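Local coordinates for protein ATP phosphoribosyltransferase (Methanobacterium thermoautotrophicum, PDB 2VD3) that probably catalyses the magnesium-dependent condensation of ATP with 5-phosphoribose 1-diphosphate, the opening and rate-controlling step of histidine biosynthesis, at residues Ile5-Pro10 and Ile47-Ser52; Gly29-Val34 and Lys41-Gln46. All blocks are in the same frame, centred on the assembly; numbering follows the deposited sequence.

Interaction 1 of 2, residues Ile5-Pro10 and Ile47-Ser52; sequences IRIAVP and IEVMFS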
ATOM      1  N   ILE A   5      -1.838 -26.634 -22.116  1.00 52.40           N
ATOM      2  CA  ILE A   5      -3.035 -25.996 -21.580  1.00 51.19           C
ATOM      3  C   ILE A   5      -2.735 -24.752 -20.755  1.00 50.58           C
ATOM      4  O   ILE A   5      -1.678 -24.631 -20.130  1.00 50.21           O
ATOM      5  CB  ILE A   5      -3.973 -26.969 -20.798  1.00 51.41           C
ATOM      6  CG1 ILE A   5      -3.229 -27.667 -19.655  1.00 50.95           C
ATOM      7  CG2 ILE A   5      -4.677 -27.941 -21.775  1.00 50.92           C
ATOM      8  CD1 ILE A   5      -4.126 -28.366 -18.644  1.00 50.58           C
ATOM      9  N   ARG A   6      -3.687 -23.830 -20.777  1.00 49.65           N
ATOM     10  CA  ARG A   6      -3.603 -22.606 -20.021  1.00 48.99           C
ATOM     11  C   ARG A   6      -4.763 -22.602 -19.041  1.00 48.35           C
ATOM     12  O   ARG A   6      -5.922 -22.743 -19.437  1.00 48.19           O
ATOM     13  CB  ARG A   6      -3.657 -21.400 -20.968  1.00 48.89           C
ATOM     14  CG  ARG A   6      -3.554 -20.044 -20.282  1.00 49.28           C
ATOM     15  CD  ARG A   6      -3.871 -18.902 -21.242  1.00 49.27           C
ATOM     16  NE  ARG A   6      -2.752 -18.674 -22.147  1.00 51.05           N
ATOM     17  CZ  ARG A   6      -2.839 -18.115 -23.348  1.00 51.15           C
ATOM     18  NH1 ARG A   6      -1.746 -17.978 -24.080  1.00 50.04           N
ATOM     19  NH2 ARG A   6      -4.013 -17.707 -23.823  1.00 52.90           N
ATOM     20  N   ILE A   7      -4.440 -22.476 -17.758  1.00 47.90           N
ATOM     21  CA  ILE A   7      -5.455 -22.345 -16.708  1.00 47.43           C
ATOM     22  C   ILE A   7      -5.519 -20.925 -16.130  1.00 47.13           C
ATOM     23  O   ILE A   7      -4.498 -20.340 -15.730  1.00 47.14           O
ATOM     24  CB  ILE A   7      -5.309 -23.415 -15.590  1.00 47.41           C
ATOM     25  CG1 ILE A   7      -6.306 -23.165 -14.452  1.00 47.81           C
ATOM     26  CG2 ILE A   7      -3.897 -23.478 -15.056  1.00 47.00           C
ATOM     27  CD1 ILE A   7      -6.849 -24.463 -13.823  1.00 48.46           C
ATOM     28  N   ALA A   8      -6.737 -20.394 -16.104  1.00 46.49           N
ATOM     29  CA  ALA A   8      -7.013 -19.069 -15.592  1.00 46.25           C
ATOM     30  C   ALA A   8      -7.184 -19.129 -14.082  1.00 46.18           C
ATOM     31  O   ALA A   8      -8.041 -19.841 -13.565  1.00 46.04           O
ATOM     32  CB  ALA A   8      -8.256 -18.493 -16.261  1.00 46.10           C
ATOM     33  N   VAL A   9      -6.349 -18.385 -13.375  1.00 46.45           N
ATOM     34  CA  VAL A   9      -6.341 -18.411 -11.914  1.00 46.75           C
ATOM     35  C   VAL A   9      -6.520 -16.984 -11.427  1.00 46.88           C
ATOM     36  O   VAL A   9      -5.889 -16.072 -11.958  1.00 46.86           O
ATOM     37  CB  VAL A   9      -5.021 -19.042 -11.383  1.00 47.00           C
ATOM     38  CG1 VAL A   9      -4.860 -18.868  -9.875  1.00 46.47           C
ATOM     39  CG2 VAL A   9      -4.952 -20.526 -11.776  1.00 46.85           C
ATOM     40  N   PRO A  10      -7.420 -16.774 -10.451  1.00 47.52           N
ATOM     41  CA  PRO A  10      -7.637 -15.422  -9.929  1.00 47.99           C
ATOM     42  C   PRO A  10      -6.356 -14.781  -9.423  1.00 48.75           C
ATOM     43  O   PRO A  10      -5.509 -15.462  -8.830  1.00 48.75           O
ATOM     44  CB  PRO A  10      -8.649 -15.642  -8.804  1.00 47.84           C
ATOM     45  CG  PRO A  10      -9.395 -16.859  -9.258  1.00 47.50           C
ATOM     46  CD  PRO A  10      -8.327 -17.746  -9.811  1.00 47.16           C
ATOM     47  N   ILE A  47       1.578 -27.224 -18.728  1.00 48.35           N
ATOM     48  CA  ILE A  47       0.586 -26.400 -18.066  1.00 48.34           C
ATOM     49  C   ILE A  47       1.127 -25.013 -17.763  1.00 48.29           C
ATOM     50  O   ILE A  47       2.133 -24.869 -17.068  1.00 48.57           O
ATOM     51  CB  ILE A  47       0.026 -27.071 -16.769  1.00 48.56           C
ATOM     52  CG1 ILE A  47      -0.624 -28.422 -17.105  1.00 48.28           C
ATOM     53  CG2 ILE A  47      -0.979 -26.145 -16.068  1.00 47.29           C
ATOM     54  CD1 ILE A  47      -0.820 -29.331 -15.920  1.00 48.44           C
ATOM     55  N   GLU A  48       0.452 -23.995 -18.286  1.00 48.14           N
ATOM     56  CA  GLU A  48       0.745 -22.623 -17.896  1.00 48.11           C
ATOM     57  C   GLU A  48      -0.442 -21.975 -17.166  1.00 47.66           C
ATOM     58  O   GLU A  48      -1.589 -22.444 -17.247  1.00 47.47           O
ATOM     59  CB  GLU A  48       1.206 -21.785 -19.092  1.00 48.25           C
ATOM     60  CG  GLU A  48       0.093 -21.030 -19.777  1.00 49.58           C
ATOM     61  CD  GLU A  48       0.454 -20.545 -21.165  1.00 51.04           C
ATOM     62  OE1 GLU A  48      -0.492 -20.244 -21.927  1.00 50.94           O
ATOM     63  OE2 GLU A  48       1.664 -20.469 -21.494  1.00 51.79           O
ATOM     64  N   VAL A  49      -0.145 -20.902 -16.442  1.00 47.01           N
ATOM     65  CA  VAL A  49      -1.148 -20.198 -15.665  1.00 46.51           C
ATOM     66  C   VAL A  49      -1.292 -18.791 -16.206  1.00 46.79           C
ATOM     67  O   VAL A  49      -0.290 -18.100 -16.433  1.00 46.66           O
ATOM     68  CB  VAL A  49      -0.794 -20.190 -14.154  1.00 46.20           C
ATOM     69  CG1 VAL A  49      -1.618 -19.157 -13.389  1.00 45.10           C
ATOM     70  CG2 VAL A  49      -0.991 -21.585 -13.567  1.00 45.97           C
ATOM     71  N   MET A  50      -2.540 -18.399 -16.461  1.00 46.90           N
ATOM     72  CA  MET A  50      -2.862 -17.014 -16.756  1.00 47.57           C
ATOM     73  C   MET A  50      -3.547 -16.353 -15.565  1.00 47.24           C
ATOM     74  O   MET A  50      -4.618 -16.790 -15.133  1.00 47.74           O
ATOM     75  CB  MET A  50      -3.750 -16.890 -17.999  1.00 47.47           C
ATOM     76  CG  MET A  50      -4.030 -15.429 -18.354  1.00 47.91           C
ATOM     77  SD  MET A  50      -4.996 -15.136 -19.843  1.00 49.07           S
ATOM     78  CE  MET A  50      -6.538 -15.936 -19.401  1.00 45.35           C
ATOM     79  N   PHE A  51      -2.933 -15.296 -15.051  1.00 46.79           N
ATOM     80  CA  PHE A  51      -3.535 -14.506 -13.992  1.00 46.38           C
ATOM     81  C   PHE A  51      -4.619 -13.573 -14.528  1.00 46.18           C
ATOM     82  O   PHE A  51      -4.353 -12.637 -15.274  1.00 46.14           O
ATOM     83  CB  PHE A  51      -2.468 -13.740 -13.214  1.00 46.35           C
ATOM     84  CG  PHE A  51      -1.551 -14.627 -12.436  1.00 46.41           C
ATOM     85  CD1 PHE A  51      -0.187 -14.618 -12.681  1.00 46.89           C
ATOM     86  CD2 PHE A  51      -2.060 -15.495 -11.463  1.00 47.00           C
ATOM     87  CE1 PHE A  51       0.669 -15.448 -11.957  1.00 48.05           C
ATOM     88  CE2 PHE A  51      -1.229 -16.334 -10.747  1.00 46.62           C
ATOM     89  CZ  PHE A  51       0.142 -16.312 -10.989  1.00 47.93           C
ATOM     90  N   SER A  52      -5.847 -13.850 -14.119  1.00 45.97           N
ATOM     91  CA  SER A  52      -7.007 -13.143 -14.590  1.00 45.85           C
ATOM     92  C   SER A  52      -7.826 -12.734 -13.390  1.00 45.69           C
ATOM     93  O   SER A  52      -7.798 -13.424 -12.377  1.00 46.42           O
ATOM     94  CB  SER A  52      -7.835 -14.085 -15.463  1.00 46.20           C
ATOM     95  OG  SER A  52      -7.095 -14.528 -16.586  1.00 46.29           O
TER

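Interaction 2 of 2, residues Gly29-Val34 and Lys41-Gln46; sequences GLKDTV and KTQHPQ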
ATOM      1  N   GLY A  29       2.590 -26.673  -9.202  1.00 47.09           N
ATOM      2  CA  GLY A  29       2.923 -25.383  -8.609  1.00 47.25           C
ATOM      3  C   GLY A  29       3.504 -24.420  -9.631  1.00 47.57           C
ATOM      4  O   GLY A  29       4.065 -24.841 -10.644  1.00 47.45           O
ATOM      5  N   LEU A  30       3.368 -23.127  -9.359  1.00 48.03           N
ATOM      6  CA  LEU A  30       3.919 -22.081 -10.216  1.00 48.78           C
ATOM      7  C   LEU A  30       5.436 -22.196 -10.294  1.00 49.41           C
ATOM      8  O   LEU A  30       6.104 -22.364  -9.270  1.00 49.72           O
ATOM      9  CB  LEU A  30       3.525 -20.700  -9.691  1.00 48.46           C
ATOM     10  CG  LEU A  30       2.040 -20.341  -9.584  1.00 47.99           C
ATOM     11  CD1 LEU A  30       1.893 -19.033  -8.818  1.00 48.20           C
ATOM     12  CD2 LEU A  30       1.394 -20.230 -10.951  1.00 47.13           C
ATOM     13  N   LYS A  31       5.971 -22.108 -11.509  1.00 50.24           N
ATOM     14  CA  LYS A  31       7.402 -22.305 -11.741  1.00 51.17           C
ATOM     15  C   LYS A  31       8.076 -21.073 -12.310  1.00 51.79           C
ATOM     16  O   LYS A  31       7.791 -20.669 -13.444  1.00 51.85           O
ATOM     17  CB  LYS A  31       7.631 -23.482 -12.692  1.00 51.22           C
ATOM     18  CG  LYS A  31       9.079 -23.949 -12.796  1.00 51.24           C
ATOM     19  CD  LYS A  31       9.322 -24.641 -14.124  1.00 51.52           C
ATOM     20  CE  LYS A  31      10.523 -25.562 -14.051  1.00 52.37           C
ATOM     21  NZ  LYS A  31      10.980 -25.945 -15.417  1.00 52.86           N
ATOM     22  N   ASP A  32       8.984 -20.497 -11.521  1.00 52.76           N
ATOM     23  CA  ASP A  32       9.856 -19.391 -11.956  1.00 53.52           C
ATOM     24  C   ASP A  32       9.064 -18.139 -12.336  1.00 54.21           C
ATOM     25  O   ASP A  32       9.399 -17.441 -13.300  1.00 54.14           O
ATOM     26  CB  ASP A  32      10.774 -19.837 -13.109  1.00 53.29           C
ATOM     27  CG  ASP A  32      11.704 -20.963 -12.711  1.00 52.82           C
ATOM     28  OD1 ASP A  32      12.241 -20.917 -11.588  1.00 52.35           O
ATOM     29  OD2 ASP A  32      11.913 -21.887 -13.525  1.00 52.77           O
ATOM     30  N   THR A  33       8.013 -17.875 -11.561  1.00 55.16           N
ATOM     31  CA  THR A  33       7.081 -16.783 -11.830  1.00 55.88           C
ATOM     32  C   THR A  33       7.735 -15.431 -11.599  1.00 56.32           C
ATOM     33  O   THR A  33       7.952 -15.028 -10.454  1.00 56.49           O
ATOM     34  CB  THR A  33       5.832 -16.880 -10.938  1.00 55.86           C
ATOM     35  OG1 THR A  33       5.350 -18.228 -10.936  1.00 56.05           O
ATOM     36  CG2 THR A  33       4.735 -15.921 -11.429  1.00 55.92           C
ATOM     37  N   VAL A  34       8.050 -14.748 -12.698  1.00 56.93           N
ATOM     38  CA  VAL A  34       8.539 -13.376 -12.655  1.00 57.46           C
ATOM     39  C   VAL A  34       7.365 -12.453 -12.338  1.00 57.98           C
ATOM     40  O   VAL A  34       6.239 -12.681 -12.788  1.00 58.17           O
ATOM     41  CB  VAL A  34       9.186 -12.951 -13.993  1.00 57.47           C
ATOM     42  CG1 VAL A  34      10.029 -11.680 -13.811  1.00 57.66           C
ATOM     43  CG2 VAL A  34      10.046 -14.076 -14.561  1.00 57.25           C
ATOM     44  N   LYS A  41       4.834 -20.160 -16.053  1.00 49.39           N
ATOM     45  CA  LYS A  41       5.010 -21.604 -16.178  1.00 48.90           C
ATOM     46  C   LYS A  41       4.651 -22.301 -14.854  1.00 48.31           C
ATOM     47  O   LYS A  41       4.568 -21.659 -13.797  1.00 47.73           O
ATOM     48  CB  LYS A  41       6.443 -21.945 -16.609  1.00 49.06           C
ATOM     49  CG  LYS A  41       6.882 -21.238 -17.893  1.00 49.34           C
ATOM     50  CD  LYS A  41       8.134 -21.844 -18.502  1.00 49.17           C
ATOM     51  CE  LYS A  41       9.385 -21.449 -17.751  1.00 49.21           C
ATOM     52  NZ  LYS A  41      10.585 -21.994 -18.427  1.00 48.76           N
ATOM     53  N   THR A  42       4.416 -23.608 -14.929  1.00 47.92           N
ATOM     54  CA  THR A  42       4.168 -24.429 -13.748  1.00 47.66           C
ATOM     55  C   THR A  42       5.179 -25.566 -13.719  1.00 47.71           C
ATOM     56  O   THR A  42       6.016 -25.673 -14.622  1.00 47.81           O
ATOM     57  CB  THR A  42       2.734 -25.010 -13.735  1.00 47.68           C
ATOM     58  OG1 THR A  42       2.580 -25.943 -14.812  1.00 47.47           O
ATOM     59  CG2 THR A  42       1.703 -23.905 -13.877  1.00 46.86           C
ATOM     60  N   GLN A  43       5.103 -26.416 -12.693  1.00 47.66           N
ATOM     61  CA  GLN A  43       6.011 -27.569 -12.571  1.00 47.31           C
ATOM     62  C   GLN A  43       5.794 -28.604 -13.672  1.00 47.13           C
ATOM     63  O   GLN A  43       6.669 -29.433 -13.928  1.00 47.40           O
ATOM     64  CB  GLN A  43       5.911 -28.229 -11.188  1.00 47.33           C
ATOM     65  CG  GLN A  43       6.315 -27.346 -10.012  1.00 47.14           C
ATOM     66  CD  GLN A  43       7.751 -26.879 -10.076  1.00 48.67           C
ATOM     67  OE1 GLN A  43       8.660 -27.650 -10.395  1.00 49.44           O
ATOM     68  NE2 GLN A  43       7.971 -25.607  -9.757  1.00 49.42           N
ATOM     69  N   HIS A  44       4.639 -28.540 -14.330  1.00 47.00           N
ATOM     70  CA  HIS A  44       4.336 -29.397 -15.473  1.00 46.91           C
ATOM     71  C   HIS A  44       4.610 -28.650 -16.781  1.00 46.91           C
ATOM     72  O   HIS A  44       4.085 -27.562 -16.995  1.00 46.89           O
ATOM     73  CB  HIS A  44       2.883 -29.854 -15.402  1.00 47.05           C
ATOM     74  CG  HIS A  44       2.556 -31.001 -16.305  1.00 47.28           C
ATOM     75  ND1 HIS A  44       2.759 -30.962 -17.668  1.00 47.06           N
ATOM     76  CD2 HIS A  44       2.005 -32.209 -16.041  1.00 47.30           C
ATOM     77  CE1 HIS A  44       2.380 -32.111 -18.199  1.00 47.45           C
ATOM     78  NE2 HIS A  44       1.909 -32.882 -17.235  1.00 47.18           N
ATOM     79  N   PRO A  45       5.456 -29.219 -17.657  1.00 47.24           N
ATOM     80  CA  PRO A  45       5.860 -28.534 -18.898  1.00 47.53           C
ATOM     81  C   PRO A  45       4.722 -28.208 -19.875  1.00 47.89           C
ATOM     82  O   PRO A  45       4.918 -27.414 -20.796  1.00 48.04           O
ATOM     83  CB  PRO A  45       6.852 -29.520 -19.537  1.00 47.29           C
ATOM     84  CG  PRO A  45       7.331 -30.354 -18.404  1.00 47.33           C
ATOM     85  CD  PRO A  45       6.130 -30.522 -17.522  1.00 47.16           C
ATOM     86  N   GLN A  46       3.553 -28.808 -19.680  1.00 48.28           N
ATOM     87  CA  GLN A  46       2.422 -28.586 -20.577  1.00 48.71           C
ATOM     88  C   GLN A  46       1.342 -27.697 -19.946  1.00 48.73           C
ATOM     89  O   GLN A  46       0.294 -27.457 -20.554  1.00 48.91           O
ATOM     90  CB  GLN A  46       1.792 -29.918 -20.992  1.00 48.64           C
ATOM     91  CG  GLN A  46       2.696 -30.915 -21.710  1.00 49.05           C
ATOM     92  CD  GLN A  46       1.975 -32.242 -21.937  1.00 49.46           C
ATOM     93  OE1 GLN A  46       2.263 -33.244 -21.279  1.00 50.34           O
ATOM     94  NE2 GLN A  46       1.001 -32.235 -22.836  1.00 50.18           N
TER
HETATM   95  O   HOH W   1       7.076 -18.291 -15.338  1.00 44.30           O

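Interaction 1 of 2, residues Ile5-Pro10 and Ile47-Ser52
On one face of the paired strands, I7 pushes its CG2 methyl into the hollow between I47 and V49, 3.8 Å from V49 CG2 and 4.1 Å from I47 CG2. With CG1 anti to the backbone N (chi1 175°), the I7 branch that faces the partner strand is this methyl, while CG1 leads away toward L68 and I70. I5 and I47 run side by side and touch through their CG1 atoms at 3.7 Å. Further along, V9 CG2 meets V49 CG1 at 3.9 Å, and that same V49 methyl sits over the rim of one face of the F51 ring. The strands are parallel neighbours, joined through helix 16-25 and a small hairpin, a beta-alpha-beta crossover with an insertion, in a domain of the periplasmic-binding-protein class; strand 68-72 flanks 5-10 on its other edge. I5, I7 and V9 bond through the backbone to E48, M50 and S52 in parallel-sheet fashion, as E48 N does to I5 O at 2.9 Å. On the reverse face, small A8 lies beside long M50, whose CB abuts R6 CD at 3.8 Å. The R6 chain bends at chi3 (-76°) and lays NE 2.8 Å from E48 OE1, a salt bridge on the anti side of the carboxylate, tilted out of both planes though these lie only 8° apart; the NH1 bond is weak. A leucine in place of R6 would probably leave the E48 carboxylate without its charged mate and the A65 carbonyl without the NH2 donor. I152 of a second subunit packs against both R6 and M50.

Interaction 2 of 2, residues Gly29-Val34 and Lys41-Gln46
K31 and K41 are joined through the backbone: K31 N donates to K41 O at 2.7 Å. Two residues further along, the bond runs the other way, from Q43 N to G29 O at 2.8 Å, bent at the hydrogen (135°). Between the two bonds L30 and T42 form an antiparallel non-hydrogen-bonded pair, so the arrangement is a short, weakly bonded beta hairpin of strands 30-31 and 39-42. Water supplies a further link, donating to K31 O and accepting from K41 N. Carbon contacts are few and mostly against polar atoms. Q43 CG, anti to the carbonyl carbon (chi1 -63°), comes 3.4 Å from G29 O; the bend at chi2 then brings NE2 to 3.6 Å from K31 CG, the two side chains crossing at about a right angle. The extended K31 chain passes alongside the T42 carbonyl, with CB 3.3 Å from T42 O. The charged ends do not touch: K31 NZ and K41 NZ stand 5.0 Å apart, and D32 OD2 is 5.1 Å from K41 NZ, an opposite charge that may ease the repulsion. D32 is instead held by hydrogen bonds to R93 and S163 of a third subunit, and a bound magnesium ion lies about 3 Å from the Q43 side chain. Main-chain bonds and a water, rather than interlocking apolar side chains, thus set the shape of this hairpin, whose two lysines are both partly exposed, K41 packing on T164 of the third subunit.

Interaction 1 is a buried pairing in the core of the sheet, whereas interaction 2 is a partly buried hairpin farther from the centre of the chain, and their centres lie 10 Å apart. Strand 39-42 runs antiparallel to strand 47-52, so the hairpin extends the sheet beyond the parallel pair. V49 is a common element: its CG2 touches T42 CG2 at 3.6 Å and L30 CD2 at 3.8 Å. Probable hydrogen bonds, T42 OG1 with I47 O and I5 N with Q46 O, join the two contacts directly. Both use backbone bonds, five against two; the core contact adds branched aliphatic packing and a salt bridge, the outer one a water bridge.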